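Uncharacterized protein (Desulfovibrio piger, PDB 4LG3) is of unknown function and belongs to the DUF4875 family, whose members are grouped with CamS-like proteins. Local coordinates at residues R24-L33 with K71-D81; Q126-W134 with L160-P171. One frame throughout, in Å; residues are numbered along the deposited sequence.

Contact 1: residues R24-L33 with K71-D81; sequences RLRYNVRIVL and KRAAVVSITLD
V29 and I31 pack against I78 and L80 on one face of two parallel strands, 26-33 and 75-81. V29 and I78 lie side by side, with V29 CB 3.7 Å from I78 CD1. L80 sets its CD1 between I31 CG1 and L33 CD2. Y67, L56 and V60 of helix 53-71 pack on this face, so it is the tight, apolar side of the contact.

The backbones run at 11° to each other. From Y27 N to V75 O through D81 N to I31 O, the odd-numbered residues of both strands carry the ladder of N-H...O bonds. At the start, L25 O takes two donors, A74 N and V75 N.

The other face is mixed. It is partly open to solvent around R26, N28, S77, R30 and T79, while V75, V32 and D81 on it are buried. R26 NH2 gives a bent bond (134°) to S77 OG, 2.9 Å away and tilted from the guanidinium plane. R26 NE also bonds N28 OD1, and S77 OG has a second partner in T97. The R30 chain bends at chi3 (81°), which turns the guanidinium side-on to D81. In this salt bridge R30 NE donates to D81 OD2 at 2.7 Å, and R30 NH2 to D81 OD1 over the same distance. Both oxygens use their syn lone pairs, and the two planes are nearly coplanar.

On the apolar face, where helix 53-71 ends, K71 CG lies over the centre of the Y27 ring, 3.6 Å from its centroid, in a CH-pi contact. Y27 OH bonds E15.

From strand 26-36 the chain adds the short antiparallel strand 42-44, then returns through helix 53-71 to 75-81. The helix packs on the apolar face, as in a beta-alpha-beta crossover within a mixed sheet.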
loop_
_atom_site.group_PDB
_atom_site.type_symbol
_atom_site.label_atom_id
_atom_site.label_comp_id
_atom_site.label_asym_id
_atom_site.label_seq_id
_atom_site.Cartn_x
_atom_site.Cartn_y
_atom_site.Cartn_z
ATOM N N ARG A 24 -5.312 -18.153 17.399
ATOM C CA ARG A 24 -5.782 -16.993 16.655
ATOM C C ARG A 24 -4.732 -16.604 15.628
ATOM O O ARG A 24 -3.851 -15.783 15.898
ATOM C CB ARG A 24 -6.102 -15.849 17.629
ATOM C CG ARG A 24 -6.850 -14.712 16.991
ATOM C CD ARG A 24 -7.669 -13.939 17.983
ATOM N NE ARG A 24 -8.480 -12.963 17.260
ATOM C CZ ARG A 24 -9.742 -13.161 16.902
ATOM N NH1 ARG A 24 -10.376 -14.271 17.261
ATOM N NH2 ARG A 24 -10.387 -12.246 16.196
ATOM N N LEU A 25 -4.825 -17.234 14.462
ATOM C CA LEU A 25 -3.931 -17.023 13.339
ATOM C C LEU A 25 -4.188 -15.671 12.679
ATOM O O LEU A 25 -5.316 -15.370 12.277
ATOM C CB LEU A 25 -4.074 -18.165 12.295
ATOM C CG LEU A 25 -3.324 -17.987 10.934
ATOM C CD1 LEU A 25 -1.865 -18.328 11.054
ATOM C CD2 LEU A 25 -3.941 -18.861 9.859
ATOM N N ARG A 26 -3.122 -14.878 12.555
ATOM C CA ARG A 26 -3.112 -13.608 11.853
ATOM C C ARG A 26 -2.413 -13.797 10.491
ATOM O O ARG A 26 -1.408 -14.504 10.406
ATOM C CB ARG A 26 -2.421 -12.540 12.690
ATOM C CG ARG A 26 -2.438 -11.168 12.057
ATOM C CD ARG A 26 -1.846 -10.130 12.979
ATOM N NE ARG A 26 -1.832 -8.827 12.324
ATOM C CZ ARG A 26 -1.795 -7.662 12.952
ATOM N NH1 ARG A 26 -1.730 -7.614 14.275
ATOM N NH2 ARG A 26 -1.825 -6.531 12.261
ATOM N N TYR A 27 -2.955 -13.201 9.427
ATOM C CA TYR A 27 -2.316 -13.310 8.125
ATOM C C TYR A 27 -2.081 -11.922 7.615
ATOM O O TYR A 27 -3.025 -11.146 7.472
ATOM C CB TYR A 27 -3.142 -14.157 7.177
ATOM C CG TYR A 27 -2.335 -14.787 6.063
ATOM C CD1 TYR A 27 -1.498 -15.875 6.307
ATOM C CD2 TYR A 27 -2.459 -14.348 4.755
ATOM C CE1 TYR A 27 -0.771 -16.475 5.276
ATOM C CE2 TYR A 27 -1.747 -14.943 3.720
ATOM C CZ TYR A 27 -0.913 -16.017 3.981
ATOM O OH TYR A 27 -0.240 -16.621 2.940
ATOM N N ASN A 28 -0.806 -11.560 7.424
ATOM C CA ASN A 28 -0.434 -10.211 6.968
ATOM C C ASN A 28 -0.063 -10.266 5.517
ATOM O O ASN A 28 0.725 -11.127 5.100
ATOM C CB ASN A 28 0.687 -9.611 7.808
ATOM C CG ASN A 28 0.380 -9.606 9.281
ATOM O OD1 ASN A 28 -0.615 -9.047 9.721
ATOM N ND2 ASN A 28 1.217 -10.261 10.068
ATOM N N VAL A 29 -0.684 -9.376 4.720
ATOM C CA VAL A 29 -0.476 -9.362 3.274
ATOM C C VAL A 29 -0.223 -7.952 2.762
ATOM O O VAL A 29 -0.927 -7.009 3.133
ATOM C CB VAL A 29 -1.702 -10.014 2.521
ATOM C CG1 VAL A 29 -1.429 -10.126 1.023
ATOM C CG2 VAL A 29 -2.059 -11.385 3.093
ATOM N N ARG A 30 0.745 -7.839 1.842
ATOM C CA ARG A 30 1.049 -6.614 1.084
ATOM C C ARG A 30 0.600 -6.853 -0.330
ATOM O O ARG A 30 0.933 -7.887 -0.920
ATOM C CB ARG A 30 2.526 -6.247 1.130
ATOM C CG ARG A 30 3.087 -6.055 2.533
ATOM C CD ARG A 30 4.388 -5.283 2.455
ATOM N NE ARG A 30 4.151 -3.839 2.321
ATOM C CZ ARG A 30 4.225 -2.969 3.323
ATOM N NH1 ARG A 30 4.564 -3.376 4.539
ATOM N NH2 ARG A 30 4.002 -1.682 3.109
ATOM N N ILE A 31 -0.193 -5.927 -0.873
ATOM C CA ILE A 31 -0.711 -6.050 -2.227
ATOM C C ILE A 31 -0.323 -4.814 -3.023
ATOM O O ILE A 31 0.064 -3.794 -2.442
ATOM C CB ILE A 31 -2.260 -6.323 -2.246
ATOM C CG1 ILE A 31 -3.073 -5.185 -1.618
ATOM C CG2 ILE A 31 -2.607 -7.722 -1.638
ATOM C CD1 ILE A 31 -4.580 -5.155 -2.001
ATOM N N VAL A 32 -0.407 -4.916 -4.359
ATOM C CA VAL A 32 -0.186 -3.802 -5.295
ATOM C C VAL A 32 -1.302 -3.840 -6.344
ATOM O O VAL A 32 -1.839 -4.920 -6.631
ATOM C CB VAL A 32 1.221 -3.760 -5.993
ATOM C CG1 VAL A 32 2.345 -3.459 -5.009
ATOM C CG2 VAL A 32 1.506 -5.030 -6.803
ATOM N N LEU A 33 -1.587 -2.673 -6.963
ATOM C CA LEU A 33 -2.534 -2.573 -8.058
ATOM C C LEU A 33 -1.876 -3.041 -9.331
ATOM O O LEU A 33 -0.723 -2.672 -9.598
ATOM C CB LEU A 33 -3.054 -1.147 -8.242
ATOM C CG LEU A 33 -3.858 -0.538 -7.114
ATOM C CD1 LEU A 33 -4.307 0.850 -7.502
ATOM C CD2 LEU A 33 -5.045 -1.438 -6.692
ATOM N N LYS A 71 -7.154 -18.489 3.683
ATOM C CA LYS A 71 -6.156 -18.988 4.632
ATOM C C LYS A 71 -6.778 -19.446 5.962
ATOM O O LYS A 71 -6.041 -19.932 6.834
ATOM C CB LYS A 71 -5.034 -17.947 4.910
ATOM C CG LYS A 71 -4.390 -17.345 3.669
ATOM C CD LYS A 71 -3.643 -18.295 2.772
ATOM C CE LYS A 71 -3.340 -17.656 1.446
ATOM N NZ LYS A 71 -2.454 -18.509 0.617
ATOM N N ARG A 72 -8.114 -19.299 6.120
ATOM C CA ARG A 72 -8.820 -19.662 7.348
ATOM C C ARG A 72 -8.171 -18.922 8.524
ATOM O O ARG A 72 -7.839 -19.521 9.551
ATOM C CB ARG A 72 -8.846 -21.198 7.560
ATOM C CG ARG A 72 -9.667 -21.958 6.516
ATOM C CD ARG A 72 -9.567 -23.460 6.743
ATOM N NE ARG A 72 -10.881 -24.107 6.837
ATOM C CZ ARG A 72 -11.519 -24.362 7.978
ATOM N NH1 ARG A 72 -10.978 -24.018 9.142
ATOM N NH2 ARG A 72 -12.704 -24.961 7.963
ATOM N N ALA A 73 -7.929 -17.624 8.328
ATOM C CA ALA A 73 -7.314 -16.790 9.347
ATOM C C ALA A 73 -8.383 -16.122 10.219
ATOM O O ALA A 73 -9.440 -15.743 9.723
ATOM C CB ALA A 73 -6.407 -15.751 8.695
ATOM N N ALA A 74 -8.094 -15.952 11.509
ATOM C CA ALA A 74 -9.000 -15.257 12.427
ATOM C C ALA A 74 -8.858 -13.725 12.241
ATOM O O ALA A 74 -9.802 -12.962 12.469
ATOM C CB ALA A 74 -8.681 -15.650 13.872
ATOM N N VAL A 75 -7.663 -13.292 11.830
ATOM C CA VAL A 75 -7.308 -11.884 11.636
ATOM C C VAL A 75 -6.524 -11.756 10.348
ATOM O O VAL A 75 -5.619 -12.560 10.099
ATOM C CB VAL A 75 -6.472 -11.304 12.839
ATOM C CG1 VAL A 75 -6.317 -9.782 12.741
ATOM C CG2 VAL A 75 -7.067 -11.697 14.168
ATOM N N VAL A 76 -6.830 -10.715 9.555
ATOM C CA VAL A 76 -6.130 -10.459 8.298
ATOM C C VAL A 76 -5.825 -8.981 8.182
ATOM O O VAL A 76 -6.723 -8.156 8.255
ATOM C CB VAL A 76 -6.919 -10.974 7.063
ATOM C CG1 VAL A 76 -6.187 -10.662 5.762
ATOM C CG2 VAL A 76 -7.191 -12.465 7.164
ATOM N N SER A 77 -4.557 -8.658 7.973
ATOM C CA SER A 77 -4.077 -7.299 7.733
ATOM C C SER A 77 -3.651 -7.164 6.296
ATOM O O SER A 77 -2.893 -7.990 5.807
ATOM C CB SER A 77 -2.925 -6.942 8.663
ATOM O OG SER A 77 -3.441 -6.507 9.905
ATOM N N ILE A 78 -4.192 -6.164 5.599
ATOM C CA ILE A 78 -3.860 -5.886 4.187
ATOM C C ILE A 78 -3.243 -4.481 4.068
ATOM O O ILE A 78 -3.787 -3.526 4.599
ATOM C CB ILE A 78 -5.079 -6.048 3.220
ATOM C CG1 ILE A 78 -5.811 -7.397 3.396
ATOM C CG2 ILE A 78 -4.699 -5.779 1.756
ATOM C CD1 ILE A 78 -5.095 -8.656 2.974
ATOM N N THR A 79 -2.124 -4.369 3.370
ATOM C CA THR A 79 -1.495 -3.089 3.060
ATOM C C THR A 79 -1.380 -3.000 1.552
ATOM O O THR A 79 -0.771 -3.882 0.928
ATOM C CB THR A 79 -0.119 -2.875 3.737
ATOM O OG1 THR A 79 -0.256 -3.053 5.142
ATOM C CG2 THR A 79 0.457 -1.484 3.463
ATOM N N LEU A 80 -1.973 -1.938 0.969
ATOM C CA LEU A 80 -1.854 -1.672 -0.447
ATOM C C LEU A 80 -0.713 -0.679 -0.638
ATOM O O LEU A 80 -0.773 0.436 -0.121
ATOM C CB LEU A 80 -3.173 -1.162 -1.050
ATOM C CG LEU A 80 -3.162 -0.675 -2.501
ATOM C CD1 LEU A 80 -2.930 -1.830 -3.471
ATOM C CD2 LEU A 80 -4.457 0.045 -2.823
ATOM N N ASP A 81 0.334 -1.103 -1.372
ATOM C CA ASP A 81 1.480 -0.241 -1.681
ATOM C C ASP A 81 1.313 0.431 -3.054
ATOM O O ASP A 81 0.603 -0.089 -3.907
ATOM C CB ASP A 81 2.807 -1.015 -1.613
ATOM C CG ASP A 81 3.172 -1.482 -0.224
ATOM O OD1 ASP A 81 3.127 -0.650 0.716
ATOM O OD2 ASP A 81 3.565 -2.663 -0.082
HETATM O O HOH W 1 -0.224 -5.699 6.130
HETATM O O HOH W 2 -0.309 -0.140 -6.377
#

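Contact 2: residues Q126-W134 with L160-P171; sequences QELKIQCLW and LKIPAEKVMLNP. With EDO (1,2-ethanediol), chain H.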
loop_
_atom_site.group_PDB
_atom_site.type_symbol
_atom_site.label_atom_id
_atom_site.label_comp_id
_atom_site.label_asym_id
_atom_site.label_seq_id
_atom_site.Cartn_x
_atom_site.Cartn_y
_atom_site.Cartn_z
ATOM N N GLN A 126 4.524 9.753 -13.110
ATOM C CA GLN A 126 5.669 10.580 -12.716
ATOM C C GLN A 126 5.970 10.443 -11.220
ATOM O O GLN A 126 7.132 10.309 -10.843
ATOM C CB GLN A 126 5.446 12.037 -13.082
ATOM C CG GLN A 126 6.754 12.789 -13.186
ATOM C CD GLN A 126 6.552 14.262 -13.214
ATOM O OE1 GLN A 126 6.054 14.862 -12.259
ATOM N NE2 GLN A 126 6.997 14.876 -14.286
ATOM N N GLU A 127 4.916 10.444 -10.381
ATOM C CA GLU A 127 5.039 10.275 -8.926
ATOM C C GLU A 127 5.636 8.897 -8.596
ATOM O O GLU A 127 6.505 8.788 -7.731
ATOM C CB GLU A 127 3.685 10.465 -8.243
ATOM C CG GLU A 127 3.304 11.929 -8.050
ATOM C CD GLU A 127 1.855 12.198 -7.673
ATOM O OE1 GLU A 127 0.985 11.334 -7.921
ATOM O OE2 GLU A 127 1.579 13.317 -7.193
ATOM N N LEU A 128 5.210 7.876 -9.329
ATOM C CA LEU A 128 5.670 6.497 -9.180
ATOM C C LEU A 128 7.120 6.332 -9.623
ATOM O O LEU A 128 7.877 5.610 -8.971
ATOM C CB LEU A 128 4.748 5.548 -9.963
ATOM C CG LEU A 128 3.335 5.334 -9.387
ATOM C CD1 LEU A 128 2.459 4.641 -10.392
ATOM C CD2 LEU A 128 3.370 4.567 -8.086
ATOM N N LYS A 129 7.519 7.032 -10.691
ATOM C CA LYS A 129 8.888 7.044 -11.199
ATOM C C LYS A 129 9.802 7.728 -10.176
ATOM O O LYS A 129 10.906 7.234 -9.942
ATOM C CB LYS A 129 8.964 7.751 -12.581
ATOM C CG LYS A 129 10.354 7.777 -13.240
ATOM C CD LYS A 129 10.695 6.471 -13.969
ATOM C CE LYS A 129 12.150 6.071 -13.814
ATOM N NZ LYS A 129 12.357 4.618 -14.081
ATOM N N ILE A 130 9.343 8.835 -9.552
ATOM C CA ILE A 130 10.136 9.580 -8.562
ATOM C C ILE A 130 10.431 8.648 -7.370
ATOM O O ILE A 130 11.584 8.602 -6.902
ATOM C CB ILE A 130 9.446 10.919 -8.131
ATOM C CG1 ILE A 130 9.434 11.940 -9.278
ATOM C CG2 ILE A 130 10.114 11.536 -6.897
ATOM C CD1 ILE A 130 8.535 13.168 -9.040
ATOM N N GLN A 131 9.395 7.882 -6.919
ATOM C CA GLN A 131 9.460 6.889 -5.819
ATOM C C GLN A 131 10.461 5.793 -6.109
ATOM O O GLN A 131 11.224 5.406 -5.230
ATOM C CB GLN A 131 8.096 6.232 -5.592
ATOM C CG GLN A 131 7.100 7.136 -4.917
ATOM C CD GLN A 131 5.937 6.341 -4.427
ATOM O OE1 GLN A 131 5.538 5.335 -5.024
ATOM N NE2 GLN A 131 5.368 6.780 -3.332
ATOM N N CYS A 132 10.450 5.310 -7.351
ATOM C CA CYS A 132 11.357 4.282 -7.842
ATOM C C CYS A 132 12.817 4.802 -7.830
ATOM O O CYS A 132 13.705 4.098 -7.329
ATOM C CB CYS A 132 10.934 3.817 -9.231
ATOM S SG CYS A 132 11.970 2.494 -9.908
ATOM N N LEU A 133 13.047 6.045 -8.324
ATOM C CA LEU A 133 14.368 6.668 -8.317
ATOM C C LEU A 133 14.833 6.910 -6.891
ATOM O O LEU A 133 15.959 6.559 -6.575
ATOM C CB LEU A 133 14.395 7.964 -9.120
ATOM C CG LEU A 133 14.145 7.859 -10.628
ATOM C CD1 LEU A 133 14.264 9.214 -11.288
ATOM C CD2 LEU A 133 15.087 6.875 -11.286
ATOM N N TRP A 134 13.936 7.417 -6.012
ATOM C CA TRP A 134 14.180 7.626 -4.576
ATOM C C TRP A 134 14.745 6.350 -3.956
ATOM O O TRP A 134 15.828 6.389 -3.381
ATOM C CB TRP A 134 12.876 8.030 -3.851
ATOM C CG TRP A 134 13.097 8.557 -2.462
ATOM C CD1 TRP A 134 13.306 7.824 -1.327
ATOM C CD2 TRP A 134 13.201 9.937 -2.074
ATOM N NE1 TRP A 134 13.519 8.658 -0.253
ATOM C CE2 TRP A 134 13.462 9.962 -0.682
ATOM C CE3 TRP A 134 13.065 11.160 -2.762
ATOM C CZ2 TRP A 134 13.566 11.165 0.042
ATOM C CZ3 TRP A 134 13.188 12.348 -2.053
ATOM C CH2 TRP A 134 13.437 12.348 -0.668
ATOM N N LEU A 160 15.144 13.866 -14.328
ATOM C CA LEU A 160 13.811 13.917 -14.927
ATOM C C LEU A 160 13.498 15.270 -15.552
ATOM O O LEU A 160 12.449 15.420 -16.185
ATOM C CB LEU A 160 12.734 13.566 -13.879
ATOM C CG LEU A 160 12.802 12.177 -13.262
ATOM C CD1 LEU A 160 11.785 12.034 -12.163
ATOM C CD2 LEU A 160 12.612 11.089 -14.305
ATOM N N LYS A 161 14.406 16.245 -15.386
ATOM C CA LYS A 161 14.299 17.602 -15.927
ATOM C C LYS A 161 12.975 18.259 -15.449
ATOM O O LYS A 161 12.214 18.839 -16.230
ATOM C CB LYS A 161 14.462 17.602 -17.470
ATOM C CG LYS A 161 15.776 16.957 -17.928
ATOM C CD LYS A 161 15.821 16.644 -19.413
ATOM C CE LYS A 161 17.114 15.968 -19.809
ATOM N NZ LYS A 161 17.146 14.529 -19.418
ATOM N N ILE A 162 12.723 18.146 -14.134
ATOM C CA ILE A 162 11.553 18.686 -13.424
ATOM C C ILE A 162 12.032 19.511 -12.197
ATOM O O ILE A 162 13.176 19.315 -11.780
ATOM C CB ILE A 162 10.562 17.547 -13.002
ATOM C CG1 ILE A 162 11.207 16.533 -12.033
ATOM C CG2 ILE A 162 9.918 16.860 -14.218
ATOM C CD1 ILE A 162 10.215 15.810 -11.121
ATOM N N PRO A 163 11.216 20.414 -11.583
ATOM C CA PRO A 163 11.707 21.129 -10.382
ATOM C C PRO A 163 11.787 20.199 -9.163
ATOM O O PRO A 163 10.955 19.304 -9.021
ATOM C CB PRO A 163 10.681 22.245 -10.176
ATOM C CG PRO A 163 9.434 21.748 -10.818
ATOM C CD PRO A 163 9.830 20.813 -11.927
ATOM N N ALA A 164 12.783 20.422 -8.286
ATOM C CA ALA A 164 13.022 19.628 -7.078
ATOM C C ALA A 164 11.851 19.681 -6.071
ATOM O O ALA A 164 11.691 18.748 -5.273
ATOM C CB ALA A 164 14.298 20.092 -6.402
ATOM N N GLU A 165 11.028 20.748 -6.118
ATOM C CA GLU A 165 9.889 20.905 -5.208
ATOM C C GLU A 165 8.741 19.912 -5.569
ATOM O O GLU A 165 7.793 19.748 -4.790
ATOM C CB GLU A 165 9.399 22.367 -5.145
ATOM C CG GLU A 165 8.896 22.946 -6.458
ATOM C CD GLU A 165 8.438 24.388 -6.359
ATOM O OE1 GLU A 165 7.558 24.681 -5.517
ATOM O OE2 GLU A 165 8.958 25.227 -7.130
ATOM N N LYS A 166 8.868 19.245 -6.733
ATOM C CA LYS A 166 7.953 18.222 -7.227
ATOM C C LYS A 166 8.504 16.818 -6.874
ATOM O O LYS A 166 7.820 15.828 -7.110
ATOM C CB LYS A 166 7.758 18.377 -8.755
ATOM C CG LYS A 166 6.329 18.692 -9.204
ATOM C CD LYS A 166 5.452 17.423 -9.322
ATOM C CE LYS A 166 4.038 17.688 -9.808
ATOM N NZ LYS A 166 3.235 16.430 -9.879
ATOM N N VAL A 167 9.730 16.742 -6.285
ATOM C CA VAL A 167 10.405 15.492 -5.911
ATOM C C VAL A 167 10.203 15.183 -4.411
ATOM O O VAL A 167 10.682 15.909 -3.545
ATOM C CB VAL A 167 11.920 15.503 -6.294
ATOM C CG1 VAL A 167 12.644 14.257 -5.792
ATOM C CG2 VAL A 167 12.108 15.651 -7.797
HETATM N N MSE A 168 9.509 14.074 -4.125
HETATM C CA MSE A 168 9.231 13.552 -2.788
HETATM C C MSE A 168 8.813 12.109 -2.889
HETATM O O MSE A 168 8.263 11.692 -3.918
HETATM C CB MSE A 168 8.167 14.367 -2.053
HETATM C CG MSE A 168 6.784 14.300 -2.686
HETATM SE SE MSE A 168 5.837 15.908 -2.215
HETATM C CE MSE A 168 6.690 17.129 -3.431
ATOM N N LEU A 169 9.084 11.342 -1.822
ATOM C CA LEU A 169 8.738 9.941 -1.752
ATOM C C LEU A 169 7.228 9.790 -1.549
ATOM O O LEU A 169 6.612 8.940 -2.199
ATOM C CB LEU A 169 9.539 9.223 -0.635
ATOM C CG LEU A 169 9.200 7.722 -0.350
ATOM C CD1 LEU A 169 9.419 6.804 -1.590
ATOM C CD2 LEU A 169 9.909 7.222 0.867
ATOM N N ASN A 170 6.644 10.613 -0.651
ATOM C CA ASN A 170 5.239 10.533 -0.286
ATOM C C ASN A 170 4.477 11.811 -0.733
ATOM O O ASN A 170 4.347 12.766 0.049
ATOM C CB ASN A 170 5.108 10.271 1.228
ATOM C CG ASN A 170 3.983 9.328 1.601
ATOM O OD1 ASN A 170 2.929 9.253 0.947
ATOM N ND2 ASN A 170 4.193 8.582 2.670
ATOM N N PRO A 171 3.950 11.825 -1.990
ATOM C CA PRO A 171 3.193 12.997 -2.460
ATOM C C PRO A 171 1.802 13.112 -1.851
ATOM O O PRO A 171 1.175 14.148 -1.993
ATOM C CB PRO A 171 3.071 12.763 -3.978
ATOM C CG PRO A 171 3.185 11.330 -4.166
ATOM C CD PRO A 171 4.001 10.767 -3.026
HETATM C C1 EDO H . 14.249 9.274 3.536
HETATM O O1 EDO H . 14.136 8.166 2.614
HETATM C C2 EDO H . 12.972 10.227 3.544
HETATM O O2 EDO H . 11.737 9.549 3.154
HETATM O O HOH W 3 6.512 11.002 -5.979
#
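I130 projects from helix 125-137 into the loop 160-171, which wraps one side of the helix. This is helix-on-loop packing, with a short 3-10 turn at 164-166 inside the loop. The I130 side chain leaves the helix toward the loop and forks at CB. CG2, anti to the backbone N, goes one way and meets V167 CG1 at 3.9 Å and the carbonyl oxygen of M168. CG1 goes the other way, beside the backbone N, and touches L160 CD1 at 3.7 Å. Its end, CD1, reaches tip to tip with I162 CD1 and also lies against K166 O. Every carbon beyond CB therefore has a loop partner.

L133 extends the apolar patch by one turn. Its CD1 meets L160 CG tip to tip, and I156 of helix 149-160 also touches L133. At the other end, Q126 and I162 slide past each other in opposite directions, with Q126 NE2 against I162 CG2. E127 rests its carboxylate end against the P171 ring and pairs with R121 outside the loop. A water joins E127 O to M168 O.

The polar tie is made by Q131. Its NE2 donates to L169 O at 2.7 Å, almost straight (170°), with the oxygen in the amide plane. The same amide is held by S82 through OE1 and by T91 through NE2, which should fix its rotation.

W134 closes the contact. With CG anti to the backbone N (chi1 -167°), its indole turns one face to L169. L169 CB is 3.9 Å from the centroid of the five-membered ring, almost on its normal. V167 CG1 stands at the ring edge. W134 NE1 donates to O1 of a 1,2-ethanediol, probably from the crystallisation liquor, at 3.0 Å.

In the fold
Contact 1 and contact 2 lie on opposite sides of the chain's centre, 29 Å apart between centres, and share no helix or strand. Contact 1 is nearer the middle of the chain and joins two strands of the main mixed sheet. It rests on regular backbone bonding, with an apolar face under a helix and a mixed, largely polar face bearing a salt bridge. Contact 2 is farther out and packs a loop on a helix. There, side chains do nearly all the work, and one glutamine amide makes the direct hydrogen bond. Both are partly buried, but about half of the touching residues are buried in contact 1 and fewer in contact 2.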